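Local coordinates for protein diguanylate cyclase with PAS/PAC sensor (PDB 3H9W) that probably makes cyclic di-GMP from two GTP molecules through its GGDEF domain, the fragment modelled here being its N-terminal PAS sensor domain, at residues S33-S36 with V37-A41; A72-R75 with D76-V80; K8-W11 with Q12-A15. All blocks are in the same frame, centred on the assembly; numbering follows the deposited sequence.

Contact 1: residues S33-S36 with V37-A41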
loop_
_atom_site.group_PDB
_atom_site.type_symbol
_atom_site.label_atom_id
_atom_site.label_comp_id
_atom_site.label_asym_id
_atom_site.label_seq_id
_atom_site.Cartn_x
_atom_site.Cartn_y
_atom_site.Cartn_z
ATOM N N SER A 33 9.597 6.001 -17.704
ATOM C CA SER A 33 11.018 6.091 -17.358
ATOM C C SER A 33 11.393 5.280 -16.117
ATOM O O SER A 33 12.574 5.054 -15.847
ATOM C CB SER A 33 11.418 7.549 -17.127
ATOM O OG SER A 33 10.916 8.006 -15.879
ATOM N N TRP A 34 10.394 4.860 -15.353
ATOM C CA TRP A 34 10.657 4.070 -14.157
ATOM C C TRP A 34 10.829 2.617 -14.568
ATOM O O TRP A 34 9.878 1.840 -14.549
ATOM C CB TRP A 34 9.503 4.226 -13.166
ATOM C CG TRP A 34 9.416 5.611 -12.603
ATOM C CD1 TRP A 34 8.859 6.709 -13.197
ATOM C CD2 TRP A 34 9.950 6.057 -11.354
ATOM N NE1 TRP A 34 9.016 7.818 -12.390
ATOM C CE2 TRP A 34 9.682 7.443 -11.252
ATOM C CE3 TRP A 34 10.636 5.422 -10.309
ATOM C CZ2 TRP A 34 10.071 8.205 -10.137
ATOM C CZ3 TRP A 34 11.021 6.176 -9.203
ATOM C CH2 TRP A 34 10.738 7.555 -9.127
ATOM N N LYS A 35 12.058 2.263 -14.942
ATOM C CA LYS A 35 12.388 0.916 -15.405
ATOM C C LYS A 35 12.816 -0.080 -14.329
ATOM O O LYS A 35 12.412 -1.243 -14.368
ATOM C CB LYS A 35 13.484 1.004 -16.475
ATOM C CG LYS A 35 13.031 1.659 -17.772
ATOM C CD LYS A 35 12.077 0.750 -18.531
ATOM C CE LYS A 35 11.652 1.364 -19.849
ATOM N NZ LYS A 35 10.645 0.520 -20.543
ATOM N N SER A 36 13.638 0.359 -13.381
ATOM C CA SER A 36 14.099 -0.539 -12.325
ATOM C C SER A 36 14.401 0.173 -11.015
ATOM O O SER A 36 14.289 1.397 -10.903
ATOM C CB SER A 36 15.369 -1.274 -12.760
ATOM O OG SER A 36 16.484 -0.395 -12.746
ATOM N N VAL A 37 14.816 -0.618 -10.033
ATOM C CA VAL A 37 15.157 -0.103 -8.718
ATOM C C VAL A 37 16.244 0.955 -8.820
ATOM O O VAL A 37 16.305 1.887 -8.011
ATOM C CB VAL A 37 15.631 -1.239 -7.793
ATOM C CG1 VAL A 37 14.478 -2.199 -7.535
ATOM C CG2 VAL A 37 16.796 -1.981 -8.436
ATOM N N GLU A 38 17.104 0.815 -9.824
ATOM C CA GLU A 38 18.190 1.763 -10.032
ATOM C C GLU A 38 17.629 3.166 -10.244
ATOM O O GLU A 38 18.195 4.154 -9.768
ATOM C CB GLU A 38 19.024 1.334 -11.249
ATOM C CG GLU A 38 20.308 2.126 -11.449
ATOM C CD GLU A 38 21.149 1.584 -12.600
ATOM O OE1 GLU A 38 20.739 1.738 -13.771
ATOM O OE2 GLU A 38 22.217 0.997 -12.328
ATOM N N ASP A 39 16.512 3.253 -10.960
ATOM C CA ASP A 39 15.879 4.548 -11.223
ATOM C C ASP A 39 15.340 5.127 -9.915
ATOM O O ASP A 39 15.453 6.324 -9.649
ATOM C CB ASP A 39 14.735 4.387 -12.226
ATOM C CG ASP A 39 15.213 3.900 -13.583
ATOM O OD1 ASP A 39 16.085 4.568 -14.177
ATOM O OD2 ASP A 39 14.708 2.860 -14.057
ATOM N N TRP A 40 14.741 4.259 -9.111
ATOM C CA TRP A 40 14.186 4.643 -7.818
ATOM C C TRP A 40 15.306 5.154 -6.912
ATOM O O TRP A 40 15.163 6.181 -6.243
ATOM C CB TRP A 40 13.507 3.419 -7.199
ATOM C CG TRP A 40 13.142 3.548 -5.757
ATOM C CD1 TRP A 40 12.093 4.245 -5.226
ATOM C CD2 TRP A 40 13.817 2.937 -4.655
ATOM N NE1 TRP A 40 12.072 4.103 -3.858
ATOM C CE2 TRP A 40 13.122 3.307 -3.480
ATOM C CE3 TRP A 40 14.943 2.112 -4.545
ATOM C CZ2 TRP A 40 13.519 2.880 -2.210
ATOM C CZ3 TRP A 40 15.339 1.685 -3.278
ATOM C CH2 TRP A 40 14.627 2.073 -2.130
ATOM N N ALA A 41 16.424 4.433 -6.899
ATOM C CA ALA A 41 17.577 4.799 -6.074
ATOM C C ALA A 41 18.246 6.097 -6.524
ATOM O O ALA A 41 18.734 6.878 -5.702
ATOM C CB ALA A 41 18.601 3.655 -6.083
HETATM O O HOH W 1 15.265 4.906 -16.729
HETATM O O HOH W 2 16.746 1.078 -14.970
#
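D39 reaches back from the first turn of helix 37-42 and sets one carboxylate oxygen, OD2, against two consecutive backbone amides of the loop before it. S36 N donates to D39 OD2 at 2.8 Å, a fairly straight bond (158° at the hydrogen) that arrives on the anti side of the carboxylate. K35 N gives the second, at 2.9 Å from D39 OD2, but it is more bent and comes from above the carboxylate plane. With CG anti to the carbonyl carbon (chi1 -63°), the acid group lies back along the loop. S36 returns the favour: its OG accepts from E38 N at 3.2 Å, and its carbonyl O accepts from D39 N at 2.9 Å. A carboxylate at the N-terminal end of the helix, as that of D39 is, is probably also favoured by the helix dipole. With an alanine here, the amides of K35 and S36 would probably lose their shared acceptor and the loop would be freer to swing off the helix.

The packed side is that of W34, a buried indole whose CZ3 approaches W40 CA at 3.8 Å and W40 CB at 4.2 Å, an oblique meeting. I23 and L27 of helix 22-27 also touch W34, R43 makes a cation-pi contact with it, and W40 turns its NE1 to Y70 OH. The opposite character belongs to the carboxylate side, where water mediates: one molecule, 2.7 Å from D39 OD1, also donates to S33 O, another joins D39 OD2 to S36 OG, while the extended chain of E38 and the long side chain of K35 lead away from the contact. With S36 at the N-cap, its OG on E38 N and D39 OD2 back on S36 N, the arrangement is a capping box, here starting a short helix of the PAS fold.

Contact 2: residues A72-R75 with D76-V80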
loop_
_atom_site.group_PDB
_atom_site.type_symbol
_atom_site.label_atom_id
_atom_site.label_comp_id
_atom_site.label_asym_id
_atom_site.label_seq_id
_atom_site.Cartn_x
_atom_site.Cartn_y
_atom_site.Cartn_z
ATOM N N ALA A 72 12.276 12.421 -2.463
ATOM C CA ALA A 72 12.385 11.935 -3.831
ATOM C C ALA A 72 12.753 13.115 -4.710
ATOM O O ALA A 72 12.368 14.252 -4.434
ATOM C CB ALA A 72 11.044 11.335 -4.293
ATOM N N LEU A 73 13.495 12.840 -5.770
ATOM C CA LEU A 73 13.936 13.880 -6.690
ATOM C C LEU A 73 12.956 14.080 -7.834
ATOM O O LEU A 73 12.676 13.151 -8.592
ATOM C CB LEU A 73 15.310 13.507 -7.259
ATOM C CG LEU A 73 15.929 14.473 -8.266
ATOM C CD1 LEU A 73 16.181 15.821 -7.596
ATOM C CD2 LEU A 73 17.224 13.890 -8.797
ATOM N N HIS A 74 12.431 15.293 -7.952
ATOM C CA HIS A 74 11.510 15.628 -9.027
ATOM C C HIS A 74 12.387 15.895 -10.248
ATOM O O HIS A 74 13.549 16.286 -10.096
ATOM C CB HIS A 74 10.719 16.885 -8.654
ATOM C CG HIS A 74 9.641 17.235 -9.628
ATOM N ND1 HIS A 74 9.906 17.724 -10.888
ATOM C CD2 HIS A 74 8.293 17.168 -9.523
ATOM C CE1 HIS A 74 8.766 17.944 -11.520
ATOM N NE2 HIS A 74 7.773 17.614 -10.714
ATOM N N ARG A 75 11.869 15.685 -11.455
ATOM C CA ARG A 75 12.704 15.932 -12.628
ATOM C C ARG A 75 13.188 17.378 -12.694
ATOM O O ARG A 75 14.286 17.638 -13.188
ATOM C CB ARG A 75 11.972 15.569 -13.936
ATOM C CG ARG A 75 10.669 16.299 -14.175
ATOM C CD ARG A 75 10.375 16.332 -15.664
ATOM N NE ARG A 75 11.498 16.937 -16.367
ATOM C CZ ARG A 75 11.859 18.209 -16.233
ATOM N NH1 ARG A 75 12.906 18.678 -16.901
ATOM N NH2 ARG A 75 11.161 19.021 -15.451
ATOM N N ASP A 76 12.390 18.322 -12.196
ATOM C CA ASP A 76 12.810 19.722 -12.247
ATOM C C ASP A 76 13.875 20.086 -11.211
ATOM O O ASP A 76 14.283 21.243 -11.105
ATOM C CB ASP A 76 11.612 20.692 -12.150
ATOM C CG ASP A 76 10.956 20.717 -10.781
ATOM O OD1 ASP A 76 11.606 20.373 -9.776
ATOM O OD2 ASP A 76 9.769 21.109 -10.714
ATOM N N GLY A 77 14.327 19.098 -10.448
ATOM C CA GLY A 77 15.373 19.361 -9.476
ATOM C C GLY A 77 14.996 19.514 -8.018
ATOM O O GLY A 77 15.857 19.342 -7.156
ATOM N N HIS A 78 13.743 19.845 -7.715
ATOM C CA HIS A 78 13.371 19.985 -6.316
ATOM C C HIS A 78 13.024 18.629 -5.708
ATOM O O HIS A 78 12.832 17.642 -6.424
ATOM C CB HIS A 78 12.217 20.988 -6.138
ATOM C CG HIS A 78 10.851 20.431 -6.400
ATOM N ND1 HIS A 78 10.347 20.245 -7.670
ATOM C CD2 HIS A 78 9.863 20.070 -5.546
ATOM C CE1 HIS A 78 9.106 19.795 -7.587
ATOM N NE2 HIS A 78 8.789 19.680 -6.310
ATOM N N TYR A 79 12.955 18.587 -4.382
ATOM C CA TYR A 79 12.669 17.355 -3.658
ATOM C C TYR A 79 11.247 17.266 -3.128
ATOM O O TYR A 79 10.670 18.267 -2.699
ATOM C CB TYR A 79 13.658 17.217 -2.500
ATOM C CG TYR A 79 15.059 16.925 -2.974
ATOM C CD1 TYR A 79 15.368 15.697 -3.539
ATOM C CD2 TYR A 79 16.065 17.888 -2.898
ATOM C CE1 TYR A 79 16.634 15.428 -4.023
ATOM C CE2 TYR A 79 17.345 17.624 -3.381
ATOM C CZ TYR A 79 17.615 16.392 -3.944
ATOM O OH TYR A 79 18.863 16.103 -4.441
ATOM N N VAL A 80 10.691 16.056 -3.160
ATOM C CA VAL A 80 9.344 15.804 -2.665
ATOM C C VAL A 80 9.409 14.678 -1.631
ATOM O O VAL A 80 9.940 13.602 -1.906
ATOM C CB VAL A 80 8.388 15.364 -3.802
ATOM C CG1 VAL A 80 6.979 15.111 -3.242
ATOM C CG2 VAL A 80 8.349 16.423 -4.885
#
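A72 and V80 pair as an antiparallel hydrogen-bonded couple, L73 faces Y79 as the next, non-hydrogen-bonded pair, and the chain reverses through a type I turn from H74 to G77. V80 N reaches A72 O at 2.8 Å. Closer to the turn, H74 N meets H78 O at 2.8 Å, while G77 N closes on H74 O.

The imidazole of H74 carries most of the side-chain contact. Its CG stands anti to the backbone N (chi1 -174°), which brings ND1 round to accept from D76 N at 2.9 Å; the donor lies in the ring plane and the bond is almost straight at 174°, so ND1 is probably the unprotonated nitrogen. One face of the same ring takes both H78 and D76: H78 forms an offset stack with centroids 4.6 Å apart and planes at 28°, and D76 OD2 sits over the rim.

This is a beta hairpin, strands 66-73 and 79-90 of the PAS fold, closed by a type I turn with a G1 bulge at G77, whose positive phi would jam a CB against the preceding carbonyl. D76 shapes the turn from within: OD1 accepts from H78 N at 3.0 Å, an Asx turn, and apparently also from H78 ND1, though that distance is doubtfully short.

On the sheet face of L73 and Y79, L73 CD1 touches Y79 CE1 at 3.6 Å, approaching the phenol ring obliquely. A72 and V80 point to the other face, where L27 of helix 22-27 packs on both.

Contact 3: residues K8-W11 with Q12-A15; sequences KINW and QTMA
N10 OD1 accepts from T13 N at 2.9 Å, a nearly straight bond (168°) whose donor is tilted 26° from the amide's carbonyl plane. A chi1 of 177° swings the N10 carboxamide out over the turn, where its oxygen grips the far limb. T13 OG1 comes across obliquely, 3.4 Å from N10 CB.

W11 and M14, a selenomethionine, make the greasier part of the contact. Their side chains run side by side in the same direction, and M14 SE lies 4.2 Å from the centroid of the six-membered ring of W11, oblique to it: a Met-aromatic contact. SE comes nearest the ring at W11 CE3, 3.6 Å away. I9 CG2 packs on M14 CA at 3.9 Å.

The turn links strands 5-10 and 15-19, the first two of the antiparallel sheet, with 15-19 at its edge. At the mouth N10 N donates to A15 O at 2.9 Å; the return bond from A15 N to N10 O is weak. M14 has a positive phi, helping the chain turn back here.

Farther out, W11 rests on V96 of strand 96-105 and on S60 and E61 of helix 46-61, while V37 touches both I9 and M14.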
loop_
_atom_site.group_PDB
_atom_site.type_symbol
_atom_site.label_atom_id
_atom_site.label_comp_id
_atom_site.label_asym_id
_atom_site.label_seq_id
_atom_site.Cartn_x
_atom_site.Cartn_y
_atom_site.Cartn_z
ATOM N N LYS A 8 5.038 -2.288 -8.350
ATOM C CA LYS A 8 5.455 -3.659 -8.111
ATOM C C LYS A 8 6.812 -3.849 -8.762
ATOM O O LYS A 8 7.070 -3.314 -9.847
ATOM C CB LYS A 8 4.468 -4.656 -8.718
ATOM C CG LYS A 8 4.851 -6.114 -8.474
ATOM C CD LYS A 8 3.905 -7.068 -9.185
ATOM C CE LYS A 8 4.233 -8.521 -8.863
ATOM N NZ LYS A 8 3.300 -9.456 -9.545
ATOM N N ILE A 9 7.672 -4.602 -8.087
ATOM C CA ILE A 9 9.021 -4.885 -8.566
ATOM C C ILE A 9 9.272 -6.388 -8.641
ATOM O O ILE A 9 8.995 -7.120 -7.689
ATOM C CB ILE A 9 10.092 -4.288 -7.623
ATOM C CG1 ILE A 9 10.120 -2.764 -7.744
ATOM C CG2 ILE A 9 11.463 -4.882 -7.948
ATOM C CD1 ILE A 9 10.807 -2.264 -8.982
ATOM N N ASN A 10 9.799 -6.841 -9.772
ATOM C CA ASN A 10 10.129 -8.251 -9.956
ATOM C C ASN A 10 11.453 -8.430 -9.223
ATOM O O ASN A 10 12.458 -7.840 -9.601
ATOM C CB ASN A 10 10.292 -8.560 -11.451
ATOM C CG ASN A 10 10.707 -9.996 -11.713
ATOM O OD1 ASN A 10 11.816 -10.406 -11.375
ATOM N ND2 ASN A 10 9.813 -10.767 -12.315
ATOM N N TRP A 11 11.444 -9.232 -8.164
ATOM C CA TRP A 11 12.631 -9.455 -7.354
ATOM C C TRP A 11 13.837 -9.988 -8.126
ATOM O O TRP A 11 14.962 -9.533 -7.918
ATOM C CB TRP A 11 12.295 -10.401 -6.199
ATOM C CG TRP A 11 13.447 -10.669 -5.280
ATOM C CD1 TRP A 11 14.115 -11.852 -5.119
ATOM C CD2 TRP A 11 14.068 -9.734 -4.388
ATOM N NE1 TRP A 11 15.111 -11.710 -4.182
ATOM C CE2 TRP A 11 15.106 -10.420 -3.720
ATOM C CE3 TRP A 11 13.851 -8.382 -4.092
ATOM C CZ2 TRP A 11 15.923 -9.801 -2.769
ATOM C CZ3 TRP A 11 14.664 -7.765 -3.146
ATOM C CH2 TRP A 11 15.690 -8.476 -2.497
ATOM N N GLN A 12 13.602 -10.940 -9.020
ATOM C CA GLN A 12 14.686 -11.539 -9.795
ATOM C C GLN A 12 15.427 -10.541 -10.680
ATOM O O GLN A 12 16.654 -10.483 -10.663
ATOM C CB GLN A 12 14.143 -12.680 -10.658
ATOM C CG GLN A 12 15.209 -13.657 -11.119
ATOM C CD GLN A 12 16.032 -14.190 -9.959
ATOM O OE1 GLN A 12 15.486 -14.679 -8.967
ATOM N NE2 GLN A 12 17.352 -14.104 -10.081
ATOM N N THR A 13 14.682 -9.755 -11.447
ATOM C CA THR A 13 15.283 -8.773 -12.345
ATOM C C THR A 13 15.401 -7.389 -11.708
ATOM O O THR A 13 16.122 -6.523 -12.211
ATOM C CB THR A 13 14.452 -8.631 -13.621
ATOM O OG1 THR A 13 13.159 -8.114 -13.286
ATOM C CG2 THR A 13 14.281 -9.982 -14.298
HETATM N N MSE A 14 14.690 -7.191 -10.601
HETATM C CA MSE A 14 14.681 -5.914 -9.898
HETATM C C MSE A 14 14.149 -4.815 -10.809
HETATM O O MSE A 14 14.550 -3.657 -10.709
HETATM C CB MSE A 14 16.084 -5.549 -9.406
HETATM C CG MSE A 14 16.599 -6.440 -8.286
HETATM SE SE MSE A 14 15.411 -6.504 -6.752
HETATM C CE MSE A 14 16.086 -4.964 -5.787
ATOM N N ALA A 15 13.240 -5.186 -11.702
ATOM C CA ALA A 15 12.652 -4.223 -12.619
ATOM C C ALA A 15 11.207 -3.945 -12.216
ATOM O O ALA A 15 10.550 -4.790 -11.609
ATOM C CB ALA A 15 12.700 -4.759 -14.043
#

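In the fold
Contacts 3 and 1 meet directly, their centres 10 Å apart. M14 O in the turn of contact 3 probably accepts a hydrogen bond from V37 N (3.1 Å), the first helical residue of contact 1, and V37 CG1 packs on I9 CD1 at 3.9 Å, tying the first strand connection to the capped start of helix 37-42. Contact 2 stands apart: its centre is 14 Å from that of contact 1, with nearest atoms about 6 Å apart, and 24 Å from that of contact 3, across the chain's centre. Contacts 2 and 3 nevertheless reach the same five-stranded sheet. The GGDEF domain expected to make cyclic di-GMP lies outside this fragment.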